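Local coordinates for protein carbonic anhydrase (Porphyridium purpureum, PDB 1DDZ) that probably catalyses the reversible hydration of carbon dioxide to hydrogencarbonate as a zinc-dependent beta-class carbonic anhydrase, at residues Ala41-Glu44 and Ala45-Glu49. Sequence-based numbering, arbitrary orientation.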
ATOM      1  N   ALA A  41     -35.191   7.681  -3.190  1.00 21.19           N
ATOM      2  CA  ALA A  41     -36.477   7.844  -2.535  1.00 22.92           C
ATOM      3  C   ALA A  41     -36.288   7.930  -1.011  1.00 23.36           C
ATOM      4  O   ALA A  41     -36.942   8.719  -0.322  1.00 22.84           O
ATOM      5  CB  ALA A  41     -37.379   6.668  -2.881  1.00 24.28           C
ATOM      6  N   ASN A  42     -35.389   7.101  -0.492  1.00 22.95           N
ATOM      7  CA  ASN A  42     -35.115   7.065   0.938  1.00 19.33           C
ATOM      8  C   ASN A  42     -34.394   8.322   1.359  1.00 17.63           C
ATOM      9  O   ASN A  42     -34.693   8.893   2.396  1.00 17.56           O
ATOM     10  CB  ASN A  42     -34.322   5.811   1.295  1.00 22.35           C
ATOM     11  CG  ASN A  42     -35.210   4.594   1.395  1.00 26.04           C
ATOM     12  OD1 ASN A  42     -36.358   4.703   1.829  1.00 35.29           O
ATOM     13  ND2 ASN A  42     -34.708   3.439   0.989  1.00 29.18           N
ATOM     14  N   ASN A  43     -33.451   8.764   0.544  1.00 12.64           N
ATOM     15  CA  ASN A  43     -32.740   9.993   0.828  1.00 16.79           C
ATOM     16  C   ASN A  43     -33.721  11.165   0.879  1.00 21.10           C
ATOM     17  O   ASN A  43     -33.583  12.064   1.710  1.00 23.80           O
ATOM     18  CB  ASN A  43     -31.730  10.282  -0.264  1.00 13.77           C
ATOM     19  CG  ASN A  43     -31.203  11.690  -0.193  1.00 16.43           C
ATOM     20  OD1 ASN A  43     -31.408  12.489  -1.098  1.00 17.96           O
ATOM     21  ND2 ASN A  43     -30.525  12.008   0.888  1.00 14.24           N
ATOM     22  N   GLU A  44     -34.702  11.151  -0.019  1.00 20.48           N
ATOM     23  CA  GLU A  44     -35.688  12.208  -0.077  1.00 22.84           C
ATOM     24  C   GLU A  44     -36.567  12.188   1.167  1.00 27.48           C
ATOM     25  O   GLU A  44     -36.777  13.223   1.810  1.00 30.82           O
ATOM     26  CB  GLU A  44     -36.522  12.070  -1.346  1.00 24.67           C
ATOM     27  CG  GLU A  44     -37.509  13.211  -1.578  1.00 29.50           C
ATOM     28  CD  GLU A  44     -36.853  14.584  -1.692  1.00 29.02           C
ATOM     29  OE1 GLU A  44     -37.600  15.581  -1.739  1.00 35.22           O
ATOM     30  OE2 GLU A  44     -35.608  14.682  -1.736  1.00 31.09           O
ATOM     31  N   ALA A  45     -37.082  11.013   1.518  1.00 28.27           N
ATOM     32  CA  ALA A  45     -37.904  10.871   2.719  1.00 25.52           C
ATOM     33  C   ALA A  45     -37.159  11.476   3.927  1.00 26.71           C
ATOM     34  O   ALA A  45     -37.732  12.215   4.727  1.00 29.40           O
ATOM     35  CB  ALA A  45     -38.200   9.406   2.971  1.00 23.05           C
ATOM     36  N   TRP A  46     -35.866  11.189   4.011  1.00 27.33           N
ATOM     37  CA  TRP A  46     -35.017  11.688   5.082  1.00 23.96           C
ATOM     38  C   TRP A  46     -34.959  13.212   5.071  1.00 27.15           C
ATOM     39  O   TRP A  46     -35.164  13.845   6.108  1.00 29.36           O
ATOM     40  CB  TRP A  46     -33.610  11.105   4.943  1.00 18.59           C
ATOM     41  CG  TRP A  46     -32.590  11.775   5.800  1.00 14.30           C
ATOM     42  CD1 TRP A  46     -32.483  11.693   7.150  1.00 14.60           C
ATOM     43  CD2 TRP A  46     -31.517  12.622   5.360  1.00 15.19           C
ATOM     44  NE1 TRP A  46     -31.407  12.433   7.586  1.00 16.49           N
ATOM     45  CE2 TRP A  46     -30.794  13.012   6.505  1.00 16.33           C
ATOM     46  CE3 TRP A  46     -31.092  13.089   4.105  1.00 15.25           C
ATOM     47  CZ2 TRP A  46     -29.670  13.842   6.439  1.00 16.79           C
ATOM     48  CZ3 TRP A  46     -29.980  13.915   4.042  1.00 11.27           C
ATOM     49  CH2 TRP A  46     -29.283  14.282   5.199  1.00 13.74           C
ATOM     50  N   ARG A  47     -34.666  13.800   3.908  1.00 28.96           N
ATOM     51  CA  ARG A  47     -34.590  15.255   3.775  1.00 28.70           C
ATOM     52  C   ARG A  47     -35.888  15.891   4.237  1.00 29.11           C
ATOM     53  O   ARG A  47     -35.873  16.883   4.962  1.00 28.98           O
ATOM     54  CB  ARG A  47     -34.360  15.666   2.325  1.00 28.16           C
ATOM     55  CG  ARG A  47     -33.115  15.124   1.695  1.00 29.77           C
ATOM     56  CD  ARG A  47     -33.062  15.546   0.252  1.00 29.91           C
ATOM     57  NE  ARG A  47     -32.948  16.995   0.159  1.00 36.40           N
ATOM     58  CZ  ARG A  47     -33.898  17.817  -0.281  1.00 35.28           C
ATOM     59  NH1 ARG A  47     -35.067  17.344  -0.688  1.00 34.45           N
ATOM     60  NH2 ARG A  47     -33.675  19.124  -0.296  1.00 36.31           N
ATOM     61  N   GLN A  48     -37.007  15.314   3.812  1.00 30.13           N
ATOM     62  CA  GLN A  48     -38.309  15.834   4.183  1.00 30.38           C
ATOM     63  C   GLN A  48     -38.506  15.788   5.677  1.00 31.73           C
ATOM     64  O   GLN A  48     -38.814  16.796   6.286  1.00 33.44           O
ATOM     65  CB  GLN A  48     -39.427  15.080   3.467  1.00 30.40           C
ATOM     66  CG  GLN A  48     -39.590  15.512   2.020  1.00 33.15           C
ATOM     67  CD  GLN A  48     -39.405  17.015   1.829  1.00 34.70           C
ATOM     68  OE1 GLN A  48     -38.533  17.458   1.077  1.00 36.26           O
ATOM     69  NE2 GLN A  48     -40.195  17.802   2.532  1.00 36.28           N
ATOM     70  N   GLU A  49     -38.284  14.625   6.275  1.00 33.72           N
ATOM     71  CA  GLU A  49     -38.433  14.481   7.710  1.00 34.68           C
ATOM     72  C   GLU A  49     -37.523  15.455   8.458  1.00 33.07           C
ATOM     73  O   GLU A  49     -37.933  16.056   9.447  1.00 34.86           O
ATOM     74  CB  GLU A  49     -38.158  13.039   8.139  1.00 39.80           C
ATOM     75  CG  GLU A  49     -38.470  12.749   9.611  1.00 48.85           C
ATOM     76  CD  GLU A  49     -39.841  13.279  10.050  1.00 55.60           C
ATOM     77  OE1 GLU A  49     -39.878  14.278  10.809  1.00 55.29           O
ATOM     78  OE2 GLU A  49     -40.878  12.704   9.632  1.00 60.65           O
TER
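Arg47 and Glu44 form an i to i+3 salt bridge on one flank of helix 38-53, with Asn43 and Trp46 beside them. From its root, Arg47 CB rests 3.5 Å from Glu44 O. Arg47 CG lies 3.1 Å from Asn43 O, which also accepts the backbone hydrogen bond from Arg47 N. CD touches two side-chain oxygens, Glu44 OE2 at 3.3 Å and Asn43 OD1 at 3.7 Å. A bend at chi3 (64°) swings NH1 round to the Glu44 carboxylate, and NH1 donates to Glu44 OE2 at 2.9 Å. The bond is moderately bent (N-H...O 147°) and reaches OE2 from its syn side, somewhat out of the carboxylate plane. The other nitrogens are engaged as well: NE donates to Asp472 O, and NH2 has a hydrogen-bond partner outside this helical stretch. Glu44 reaches NH1 because its chain is bent at chi2, while the carboxylate and guanidinium planes stay only 23° apart. On the neighbouring side, Asn43 ND2 comes obliquely to Trp46, 3.4 Å from CE3, and Asn43 O sits at the edge of the ring, in its plane. The Asn43 amide is tied to the second carbonic anhydrase region of the chain, ND2 donating to Ile338 O and Gly473 O and OD1 accepting from Leu475 N; Trp46 meets Phe58 edge-to-face. With an alanine in place of Arg47, Asp472 O would probably lose its NE donor and the Glu44 carboxylate its counter-charge, leaving that acid freer to swing. Arg47 and Asn43 thus join this helix by hydrogen bonds to the backbone of residues 472-475, and Asn43 also to Ile338 O, while the guanidinium probably offsets part of the charge of Glu44.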